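Local structure of 462aa long hypothetical selenium-binding protein (Sulfolobus tokodaii, 2ECE) at residues A190-W195 against E255-H260; L202-W207 against R229-D234; M266-M271 against I326-D331; M385-R390 against D453-S458. The protein is of unknown function but belongs to the selenium-binding protein family, whose members are generally assigned selenium binding, and folds as a beta propeller. All blocks are in the same frame, centred on the assembly; numbering follows the deposited sequence.

From the N terminus, 190-195 opens interaction 1; before it closes, 202-207 meets 229-234, so interaction 2 is nested inside it and pairs the middle strands of a single propeller blade. Interaction 1 then ends at 255-260, on the innermost strand of the next blade. Interaction 3 follows in series, joining 266-271, on the second strand of the blade where interaction 1 ends, to 326-331 on the first strand of the following blade. Interaction 4 comes last, bringing the loop beyond strand 443-449 back to 385-390. None cross. Interaction 2 thus holds one blade together, while interactions 1 and 3 join neighbouring blades; interactions 1, 3 and 4 also touch one another near the middle of the propeller.

Interaction 1. Residues A190-W195 against E255-H260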
# COMPACT_ATOMS: atom_id res chain seq x y z
N ALA A 190 -12.64 -5.27 5.75
CA ALA A 190 -11.19 -5.37 5.81
C ALA A 190 -10.57 -4.56 4.68
O ALA A 190 -11.28 -4.00 3.84
CB ALA A 190 -10.76 -6.85 5.68
N TYR A 191 -9.24 -4.47 4.70
CA TYR A 191 -8.50 -3.79 3.63
C TYR A 191 -6.99 -3.98 3.83
O TYR A 191 -6.37 -4.82 3.19
CB TYR A 191 -8.79 -2.30 3.63
CG TYR A 191 -8.07 -1.56 2.51
CD1 TYR A 191 -6.92 -0.80 2.75
CD2 TYR A 191 -8.51 -1.69 1.20
CE1 TYR A 191 -6.23 -0.18 1.69
CE2 TYR A 191 -7.84 -1.09 0.14
CZ TYR A 191 -6.70 -0.34 0.39
OH TYR A 191 -6.05 0.24 -0.67
N ASP A 192 -6.47 -3.35 4.88
CA ASP A 192 -5.03 -3.41 5.14
C ASP A 192 -4.82 -3.89 6.57
O ASP A 192 -5.78 -4.04 7.33
CB ASP A 192 -4.37 -2.03 4.93
CG ASP A 192 -2.85 -2.10 5.04
OD1 ASP A 192 -2.25 -3.07 4.51
OD2 ASP A 192 -2.25 -1.17 5.63
N PHE A 193 -3.58 -4.14 6.92
CA PHE A 193 -3.25 -4.59 8.27
C PHE A 193 -1.75 -4.51 8.45
O PHE A 193 -1.00 -4.48 7.49
CB PHE A 193 -3.67 -6.05 8.50
CG PHE A 193 -2.74 -7.07 7.86
CD1 PHE A 193 -2.83 -7.38 6.50
CD2 PHE A 193 -1.75 -7.70 8.61
CE1 PHE A 193 -1.96 -8.30 5.91
CE2 PHE A 193 -0.87 -8.62 8.03
CZ PHE A 193 -0.97 -8.93 6.67
N TRP A 194 -1.33 -4.44 9.71
CA TRP A 194 0.08 -4.48 10.04
C TRP A 194 0.20 -4.79 11.52
O TRP A 194 -0.78 -5.20 12.14
CB TRP A 194 0.85 -3.20 9.67
CG TRP A 194 2.26 -3.58 9.27
CD1 TRP A 194 2.88 -4.77 9.54
CD2 TRP A 194 3.22 -2.79 8.54
NE1 TRP A 194 4.15 -4.78 9.03
CE2 TRP A 194 4.39 -3.58 8.40
CE3 TRP A 194 3.21 -1.51 7.98
CZ2 TRP A 194 5.54 -3.13 7.74
CZ3 TRP A 194 4.36 -1.05 7.31
CH2 TRP A 194 5.50 -1.87 7.20
N TRP A 195 1.37 -4.60 12.10
CA TRP A 195 1.52 -4.97 13.49
C TRP A 195 2.70 -4.32 14.19
O TRP A 195 3.51 -3.61 13.58
CB TRP A 195 1.69 -6.50 13.55
CG TRP A 195 2.71 -7.04 12.52
CD1 TRP A 195 3.95 -6.53 12.26
CD2 TRP A 195 2.57 -8.18 11.64
NE1 TRP A 195 4.59 -7.26 11.29
CE2 TRP A 195 3.76 -8.28 10.88
CE3 TRP A 195 1.55 -9.11 11.42
CZ2 TRP A 195 3.96 -9.28 9.92
CZ3 TRP A 195 1.75 -10.12 10.45
CH2 TRP A 195 2.95 -10.19 9.72
N GLU A 255 -4.83 2.51 4.49
CA GLU A 255 -3.46 2.19 4.87
C GLU A 255 -3.00 2.40 6.28
O GLU A 255 -3.06 3.52 6.82
CB GLU A 255 -2.47 2.91 3.91
CG GLU A 255 -2.64 2.64 2.41
CD GLU A 255 -2.36 1.20 2.00
OE1 GLU A 255 -1.49 0.55 2.62
OE2 GLU A 255 -2.98 0.71 1.03
N LEU A 256 -2.49 1.32 6.86
CA LEU A 256 -2.06 1.32 8.27
C LEU A 256 -0.57 1.39 8.38
O LEU A 256 0.13 0.53 7.83
CB LEU A 256 -2.57 0.05 8.99
CG LEU A 256 -4.03 0.06 9.43
CD1 LEU A 256 -4.52 -1.35 9.70
CD2 LEU A 256 -4.16 0.93 10.67
N ARG A 257 -0.05 2.38 9.10
CA ARG A 257 1.39 2.52 9.21
C ARG A 257 1.90 2.73 10.63
O ARG A 257 1.92 3.85 11.13
CB ARG A 257 1.88 3.67 8.33
CG ARG A 257 1.59 3.51 6.83
CD ARG A 257 2.44 2.41 6.18
NE ARG A 257 2.25 2.37 4.73
CZ ARG A 257 1.24 1.76 4.11
NH1 ARG A 257 0.32 1.11 4.81
NH2 ARG A 257 1.13 1.83 2.79
N PRO A 258 2.27 1.63 11.31
CA PRO A 258 2.79 1.72 12.68
C PRO A 258 4.13 2.45 12.57
O PRO A 258 4.76 2.42 11.51
CB PRO A 258 3.01 0.26 13.06
CG PRO A 258 2.03 -0.50 12.19
CD PRO A 258 2.13 0.23 10.88
N LEU A 259 4.58 3.12 13.63
CA LEU A 259 5.90 3.75 13.54
C LEU A 259 6.86 2.56 13.46
O LEU A 259 6.54 1.46 13.94
CB LEU A 259 6.21 4.61 14.77
CG LEU A 259 5.47 5.95 14.88
CD1 LEU A 259 6.19 6.84 15.90
CD2 LEU A 259 5.43 6.65 13.54
N HIS A 260 8.01 2.75 12.84
CA HIS A 260 8.97 1.67 12.69
C HIS A 260 9.64 1.22 13.99
O HIS A 260 9.96 0.04 14.15
CB HIS A 260 10.01 2.08 11.65
CG HIS A 260 9.42 2.39 10.30
ND1 HIS A 260 8.99 1.42 9.43
CD2 HIS A 260 9.14 3.58 9.71
CE1 HIS A 260 8.47 1.99 8.36
NE2 HIS A 260 8.55 3.30 8.50
O HOH W 1 -4.39 2.17 -0.59
O HOH W 2 -0.81 -1.94 2.40
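Tyr191 and Glu255 meet ring edge to carboxylate, their planes 78° apart. Glu255 OE2 lies 3.4 Å from Tyr191 CE1, close to the ring plane; a water bridges it to Tyr191 OH, and His75 NE2 also bonds to it. A bend at chi2 swings the Glu255 carboxylate toward 190-195, and NH1 and NH2 of Arg257 both hold its OE1 end-on. Asp192, whose OD1 is bonded to Thr142, takes the backbone N of Leu256 on the anti lone pair of OD2, at 2.8 Å in an almost straight bond of 170°. The same oxygen reaches Arg257 NH1 at 3.5 Å, at the guanidinium edge, completing a buried salt-bridge network in which Arg257 probably offsets two close carboxylates. With an alanine in place of Glu255, Arg257 is likely to lose its two-nitrogen grip, and Tyr191 OH its water link, though Asp192, Leu256 O and Asp325 would remain. Farther along, Pro258 CD packs obliquely on Trp194 CE3 at 3.6 Å, while Leu256 O sits at that ring's edge. The nearly parallel strands are the innermost of adjacent blades, backed by second strands 201-204 and 266-274, and strand 326-328 of the following blade touches Glu255 and Arg257.

Interaction 2. Residues L202-W207 against R229-D234; sequences LVSSEW and RIHFWD
Strands 202-204 and 229-234 run antiparallel, their axes 4.7 Å apart at closest and inclined at 157°. Leu202 with Trp233 and Ser204 with His231 are hydrogen-bonded pairs, each with two backbone bonds; Val203 with Phe232, between them, is a non-hydrogen-bonded pair. Here Val203 CA approaches His231 O to 3.1 Å in a CA-H...O contact. On the face shared by Leu202, Ser204, His231 and Trp233, Leu202 lies alongside the indole and lays CD2 over its five-membered ring, 4.0 Å from the centroid, a CH-pi contact. The indole N-H is taken up by its diagonal neighbour: Trp233 NE1 donates to Ser204 OG at 2.9 Å, the hydroxyl being turned between its own backbone N and carbonyl carbon (chi1 62°). These are the second and third strands of a four-stranded propeller blade, with 193-196 inside them and 239-245 outside. Beyond the regular pairing, the extended Glu206 side chain ties the ends together. Its OE2 accepts from His231 NE2 at 2.7 Å, nearly in the imidazole plane, and OE1 takes the backbone N of Arg229 from well above the carboxylate plane. His231 CE1 in turn rests over the centre of the Arg229 guanidinium, whose NH2 pairs with Asp186. On the opposite face Val203 CG1 meets Phe232 CD1 obliquely at 3.6 Å, and the phenyl ring stacks on Trp292.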
# COMPACT_ATOMS: atom_id res chain seq x y z
N LEU A 202 -1.96 -6.61 16.40
CA LEU A 202 -2.15 -6.47 14.97
C LEU A 202 -3.30 -5.49 14.81
O LEU A 202 -4.23 -5.48 15.61
CB LEU A 202 -2.52 -7.83 14.36
CG LEU A 202 -2.82 -7.90 12.86
CD1 LEU A 202 -2.42 -9.28 12.33
CD2 LEU A 202 -4.30 -7.63 12.60
N VAL A 203 -3.20 -4.64 13.80
CA VAL A 203 -4.24 -3.66 13.52
C VAL A 203 -4.73 -3.93 12.11
O VAL A 203 -3.94 -4.30 11.24
CB VAL A 203 -3.68 -2.21 13.62
CG1 VAL A 203 -3.31 -1.90 15.05
CG2 VAL A 203 -2.44 -2.08 12.73
N SER A 204 -6.03 -3.78 11.89
CA SER A 204 -6.62 -4.01 10.58
C SER A 204 -7.60 -2.88 10.28
O SER A 204 -8.17 -2.28 11.20
CB SER A 204 -7.35 -5.37 10.55
OG SER A 204 -8.42 -5.40 11.47
N SER A 205 -7.80 -2.59 8.99
CA SER A 205 -8.68 -1.49 8.58
C SER A 205 -9.95 -1.93 7.83
O SER A 205 -10.32 -3.10 7.85
CB SER A 205 -7.89 -0.49 7.73
OG SER A 205 -7.29 -1.12 6.61
N GLU A 206 -10.60 -0.98 7.16
CA GLU A 206 -11.85 -1.29 6.45
C GLU A 206 -12.11 -0.45 5.20
O GLU A 206 -12.09 0.78 5.25
CB GLU A 206 -13.06 -1.10 7.37
CG GLU A 206 -13.02 -1.75 8.75
CD GLU A 206 -14.29 -1.44 9.55
OE1 GLU A 206 -14.88 -0.37 9.30
OE2 GLU A 206 -14.69 -2.24 10.42
N TRP A 207 -12.38 -1.13 4.09
CA TRP A 207 -12.71 -0.44 2.85
C TRP A 207 -14.17 -0.82 2.59
O TRP A 207 -15.07 -0.15 3.08
CB TRP A 207 -11.81 -0.91 1.71
CG TRP A 207 -11.94 -0.10 0.44
CD1 TRP A 207 -12.36 1.21 0.34
CD2 TRP A 207 -11.57 -0.50 -0.88
NE1 TRP A 207 -12.26 1.64 -0.96
CE2 TRP A 207 -11.78 0.61 -1.73
CE3 TRP A 207 -11.08 -1.69 -1.43
CZ2 TRP A 207 -11.51 0.56 -3.11
CZ3 TRP A 207 -10.81 -1.74 -2.80
CH2 TRP A 207 -11.02 -0.62 -3.62
N ARG A 229 -13.57 2.08 10.68
CA ARG A 229 -13.03 1.60 11.94
C ARG A 229 -11.65 0.97 11.81
O ARG A 229 -11.30 0.44 10.76
CB ARG A 229 -13.96 0.54 12.54
CG ARG A 229 -15.43 0.89 12.54
CD ARG A 229 -16.27 -0.38 12.60
NE ARG A 229 -16.28 -1.00 13.92
CZ ARG A 229 -16.67 -2.25 14.15
NH1 ARG A 229 -17.09 -3.01 13.15
NH2 ARG A 229 -16.66 -2.73 15.38
N ILE A 230 -10.87 1.05 12.89
CA ILE A 230 -9.56 0.41 12.96
C ILE A 230 -9.76 -0.63 14.06
O ILE A 230 -10.36 -0.35 15.10
CB ILE A 230 -8.42 1.39 13.35
CG1 ILE A 230 -7.15 0.60 13.68
CG2 ILE A 230 -8.83 2.24 14.54
CD1 ILE A 230 -5.90 1.46 13.85
N HIS A 231 -9.29 -1.85 13.81
CA HIS A 231 -9.44 -2.93 14.77
C HIS A 231 -8.11 -3.28 15.40
O HIS A 231 -7.10 -3.40 14.70
CB HIS A 231 -10.03 -4.16 14.08
CG HIS A 231 -11.36 -3.91 13.44
ND1 HIS A 231 -12.55 -4.12 14.10
CD2 HIS A 231 -11.69 -3.48 12.20
CE1 HIS A 231 -13.56 -3.83 13.30
NE2 HIS A 231 -13.06 -3.44 12.14
N PHE A 232 -8.11 -3.46 16.72
CA PHE A 232 -6.90 -3.82 17.45
C PHE A 232 -7.03 -5.27 17.88
O PHE A 232 -8.03 -5.66 18.50
CB PHE A 232 -6.73 -2.92 18.67
CG PHE A 232 -6.61 -1.47 18.31
CD1 PHE A 232 -5.41 -0.97 17.81
CD2 PHE A 232 -7.71 -0.62 18.39
CE1 PHE A 232 -5.32 0.35 17.37
CE2 PHE A 232 -7.63 0.70 17.96
CZ PHE A 232 -6.43 1.19 17.45
N TRP A 233 -6.02 -6.08 17.56
CA TRP A 233 -6.05 -7.49 17.89
C TRP A 233 -4.86 -7.96 18.71
O TRP A 233 -3.79 -7.35 18.69
CB TRP A 233 -6.04 -8.35 16.62
CG TRP A 233 -7.02 -7.99 15.57
CD1 TRP A 233 -7.07 -6.84 14.85
CD2 TRP A 233 -8.03 -8.84 15.04
NE1 TRP A 233 -8.05 -6.92 13.89
CE2 TRP A 233 -8.66 -8.14 13.99
CE3 TRP A 233 -8.47 -10.14 15.35
CZ2 TRP A 233 -9.72 -8.69 13.25
CZ3 TRP A 233 -9.52 -10.68 14.61
CH2 TRP A 233 -10.13 -9.96 13.57
N ASP A 234 -5.06 -9.07 19.41
CA ASP A 234 -4.02 -9.73 20.19
C ASP A 234 -3.41 -10.63 19.10
O ASP A 234 -4.03 -11.60 18.68
CB ASP A 234 -4.66 -10.60 21.28
CG ASP A 234 -3.63 -11.32 22.14
OD1 ASP A 234 -2.56 -11.69 21.61
OD2 ASP A 234 -3.90 -11.52 23.34

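Interaction 3. Residues M266-M271 against I326-D331; sequences MGFINM and IDISLD
Strands 266-271 and 326-328 run roughly antiparallel at 163°, but with their axes 8.0 Å apart at closest they belong to separate sheets. The contact is an interface between neighbouring blades of the beta propeller: 266-274 is the second strand of one blade, and 326-328 the innermost strand of the next. It is made mainly by apolar side chains and the backbone they rest on, and Ile326 does most of the reaching. Its CG1 stands between the backbone N and the carbonyl carbon (chi1 54°), and the extended second torsion sends CD1 onto the backbone of the other blade, where it settles on the peptide link of Phe268 and Ile269, 3.8 Å from Ile269 N. The same methyl lies 4.0 Å from Phe268 CB. Two residues on, Ile328 crosses Phe268 at about a right angle and sets CD1 at the ring's edge, near its plane, 3.6 Å from Phe268 CD1. Leu335, from the adjoining strand 334-339, touches Phe268 and both isoleucines and so closes this hydrophobic cluster. Cutting Ile326 back to an alanine is likely to open a gap over the Phe268-Ile269 peptide and leave Phe268 CB and Asn270 CB without their methyl partners. Polar groups nearby are bonded elsewhere: Phe268 O accepts from Trp285 NE1 and from the backbone N of Arg257, both of its own sheet. Asn270, though it points toward Ile326, spends its amide ND2 on Val323 O, and its CB lies 4.1 Å from Ile326 CG2.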
# COMPACT_ATOMS: atom_id res chain seq x y z
N MET A 266 2.19 3.26 18.40
CA MET A 266 1.36 4.15 17.63
C MET A 266 1.67 4.03 16.15
O MET A 266 2.63 3.37 15.74
CB MET A 266 1.59 5.59 18.08
CG MET A 266 3.04 6.03 18.04
SD MET A 266 3.21 7.78 18.49
CE MET A 266 2.84 7.69 20.25
N GLY A 267 0.84 4.69 15.36
CA GLY A 267 0.98 4.69 13.92
C GLY A 267 -0.12 5.54 13.32
O GLY A 267 -0.95 6.10 14.05
N PHE A 268 -0.15 5.63 12.00
CA PHE A 268 -1.14 6.42 11.29
C PHE A 268 -2.04 5.61 10.37
O PHE A 268 -1.78 4.43 10.09
CB PHE A 268 -0.47 7.51 10.45
CG PHE A 268 0.39 8.46 11.24
CD1 PHE A 268 1.71 8.13 11.56
CD2 PHE A 268 -0.12 9.68 11.67
CE1 PHE A 268 2.51 9.02 12.29
CE2 PHE A 268 0.67 10.58 12.41
CZ PHE A 268 1.98 10.24 12.72
N ILE A 269 -3.11 6.27 9.91
CA ILE A 269 -4.05 5.68 8.96
C ILE A 269 -4.78 6.83 8.27
O ILE A 269 -5.06 7.87 8.89
CB ILE A 269 -5.09 4.75 9.62
CG1 ILE A 269 -5.95 4.10 8.53
CG2 ILE A 269 -5.99 5.53 10.57
CD1 ILE A 269 -6.91 3.03 9.03
N ASN A 270 -5.07 6.64 6.99
CA ASN A 270 -5.77 7.65 6.23
C ASN A 270 -7.25 7.31 6.04
O ASN A 270 -7.61 6.15 5.80
CB ASN A 270 -5.11 7.83 4.85
CG ASN A 270 -5.07 6.53 4.03
OD1 ASN A 270 -4.62 5.49 4.51
ND2 ASN A 270 -5.55 6.60 2.80
N MET A 271 -8.09 8.33 6.20
CA MET A 271 -9.53 8.20 5.98
C MET A 271 -9.66 8.97 4.68
O MET A 271 -9.42 10.18 4.64
CB MET A 271 -10.33 8.89 7.09
CG MET A 271 -10.40 8.11 8.38
SD MET A 271 -10.83 6.35 8.16
CE MET A 271 -12.46 6.46 7.43
N ILE A 326 -0.27 6.36 2.38
CA ILE A 326 0.62 7.05 3.32
C ILE A 326 1.82 6.13 3.55
O ILE A 326 1.72 4.91 3.39
CB ILE A 326 -0.04 7.34 4.69
CG1 ILE A 326 -0.62 6.05 5.28
CG2 ILE A 326 -1.11 8.41 4.54
CD1 ILE A 326 -0.99 6.16 6.76
N ASP A 327 2.95 6.73 3.92
CA ASP A 327 4.15 5.95 4.17
C ASP A 327 5.06 6.78 5.07
O ASP A 327 5.15 7.99 4.91
CB ASP A 327 4.84 5.63 2.84
CG ASP A 327 5.61 4.32 2.88
OD1 ASP A 327 5.37 3.51 3.79
OD2 ASP A 327 6.45 4.11 1.98
N ILE A 328 5.73 6.12 6.01
CA ILE A 328 6.61 6.80 6.97
C ILE A 328 8.07 6.45 6.74
O ILE A 328 8.41 5.28 6.51
CB ILE A 328 6.24 6.40 8.41
CG1 ILE A 328 4.76 6.66 8.67
CG2 ILE A 328 7.11 7.15 9.41
CD1 ILE A 328 4.26 6.09 9.99
N SER A 329 8.95 7.45 6.80
CA SER A 329 10.38 7.18 6.62
C SER A 329 10.87 6.34 7.80
O SER A 329 10.29 6.40 8.88
CB SER A 329 11.17 8.49 6.53
OG SER A 329 10.91 9.33 7.64
N LEU A 330 11.93 5.55 7.59
CA LEU A 330 12.45 4.68 8.65
C LEU A 330 12.81 5.34 9.98
O LEU A 330 12.71 4.71 11.03
CB LEU A 330 13.68 3.92 8.14
CG LEU A 330 13.43 2.58 7.42
CD1 LEU A 330 12.84 1.59 8.40
CD2 LEU A 330 12.49 2.79 6.24
N ASP A 331 13.23 6.60 9.95
CA ASP A 331 13.58 7.31 11.19
C ASP A 331 12.33 7.84 11.88
O ASP A 331 12.42 8.52 12.90
CB ASP A 331 14.53 8.47 10.88
CG ASP A 331 13.98 9.38 9.79
OD1 ASP A 331 12.77 9.31 9.50
OD2 ASP A 331 14.77 10.18 9.23

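Interaction 4. Residues M385-R390 against D453-S458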
# COMPACT_ATOMS: atom_id res chain seq x y z
N MET A 385 0.14 5.23 -4.98
CA MET A 385 1.05 4.49 -4.12
C MET A 385 2.39 5.19 -4.03
O MET A 385 2.86 5.80 -4.99
CB MET A 385 1.27 3.06 -4.64
CG MET A 385 0.14 2.10 -4.34
SD MET A 385 -0.47 2.19 -2.65
CE MET A 385 0.88 1.43 -1.72
N LEU A 386 2.99 5.11 -2.85
CA LEU A 386 4.29 5.72 -2.58
C LEU A 386 5.19 4.69 -1.94
O LEU A 386 4.72 3.73 -1.32
CB LEU A 386 4.15 6.88 -1.58
CG LEU A 386 3.17 8.03 -1.82
CD1 LEU A 386 3.06 8.89 -0.57
CD2 LEU A 386 3.65 8.86 -3.00
N GLU A 387 6.50 4.87 -2.10
CA GLU A 387 7.44 3.98 -1.42
C GLU A 387 8.71 4.78 -1.17
O GLU A 387 9.13 5.56 -2.02
CB GLU A 387 7.73 2.73 -2.23
CG GLU A 387 8.36 1.66 -1.33
CD GLU A 387 7.67 1.61 0.02
OE1 GLU A 387 6.59 0.99 0.13
OE2 GLU A 387 8.20 2.21 0.99
N ILE A 388 9.30 4.59 -0.00
CA ILE A 388 10.49 5.34 0.38
C ILE A 388 11.71 4.46 0.56
O ILE A 388 11.63 3.37 1.14
CB ILE A 388 10.26 6.07 1.72
CG1 ILE A 388 8.86 6.69 1.75
CG2 ILE A 388 11.33 7.13 1.92
CD1 ILE A 388 8.37 7.03 3.16
N SER A 389 12.86 4.94 0.09
CA SER A 389 14.10 4.20 0.24
C SER A 389 14.38 4.13 1.74
O SER A 389 13.88 4.94 2.51
CB SER A 389 15.24 4.93 -0.47
OG SER A 389 15.35 6.26 -0.01
N ARG A 390 15.17 3.15 2.15
CA ARG A 390 15.50 3.00 3.56
C ARG A 390 16.24 4.21 4.11
O ARG A 390 16.03 4.58 5.27
CB ARG A 390 16.30 1.72 3.79
CG ARG A 390 15.41 0.49 3.94
CD ARG A 390 16.17 -0.82 3.97
NE ARG A 390 16.79 -1.15 2.69
CZ ARG A 390 18.02 -0.80 2.35
NH1 ARG A 390 18.78 -0.12 3.19
NH2 ARG A 390 18.50 -1.14 1.16
N ASP A 453 12.19 -1.78 1.91
CA ASP A 453 11.85 -0.37 1.89
C ASP A 453 11.09 0.02 3.15
O ASP A 453 11.05 -0.74 4.11
CB ASP A 453 11.03 -0.03 0.63
CG ASP A 453 9.89 -1.00 0.41
OD1 ASP A 453 9.03 -1.11 1.31
OD2 ASP A 453 9.85 -1.66 -0.66
N ALA A 454 10.47 1.19 3.13
CA ALA A 454 9.74 1.70 4.28
C ALA A 454 8.39 1.05 4.62
O ALA A 454 7.82 1.35 5.67
CB ALA A 454 9.56 3.21 4.14
N SER A 455 7.87 0.18 3.75
CA SER A 455 6.58 -0.45 4.04
C SER A 455 6.62 -1.96 3.87
O SER A 455 5.59 -2.63 3.98
CB SER A 455 5.48 0.13 3.14
OG SER A 455 5.54 -0.40 1.83
N SER A 456 7.80 -2.50 3.62
CA SER A 456 7.96 -3.93 3.41
C SER A 456 8.40 -4.71 4.64
O SER A 456 8.12 -5.90 4.74
CB SER A 456 8.98 -4.17 2.31
OG SER A 456 10.28 -3.79 2.74
N ASP A 457 9.09 -4.03 5.57
CA ASP A 457 9.62 -4.67 6.77
C ASP A 457 9.17 -4.08 8.10
O ASP A 457 8.90 -2.88 8.20
CB ASP A 457 11.16 -4.60 6.77
CG ASP A 457 11.79 -5.43 5.69
OD1 ASP A 457 11.35 -5.35 4.53
OD2 ASP A 457 12.75 -6.16 6.01
N SER A 458 9.09 -4.93 9.11
CA SER A 458 8.76 -4.48 10.46
C SER A 458 9.95 -5.00 11.27
O SER A 458 10.58 -5.98 10.89
CB SER A 458 7.43 -5.07 10.96
OG SER A 458 7.42 -6.48 10.89
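An Asx turn lies in the loop after strand 443-449 where it packs against 386-388, the innermost strand of the preceding propeller blade. In the turn, Asp453 OD1 accepts the backbone N of Ser455 at 3.0 Å through its anti lone pair. The loop is joined to the strand by Ala454 N, which donates to Ile388 O at 3.2 Å in the carbonyl plane. Beside this bond, the carboxylates of Glu387 and Asp453 stack with their planes only 13° apart, Glu387 CD lying 3.3 Å from Asp453 OD1. Such like-charged stacking is probably eased by Arg448, whose NH1 forms a salt bridge with that Asp453 oxygen and whose NH2 bonds to Ser455 OG. A bend at chi2 (41°) brings the Glu387 carboxylate toward the loop, while OE2, near which Asp327 probably adds negative charge, still takes the N-H of Ile388 at 2.8 Å. OE1 meets Ser455 OG, the donor in a bond modelled so short that its exact length is doubtful. Beyond the turn the tail runs on toward Cys460, which forms a disulfide with Cys86. Between strand and loop the apolar contact is small: Ala454 CB rests 3.8 Å from Ile388 CB.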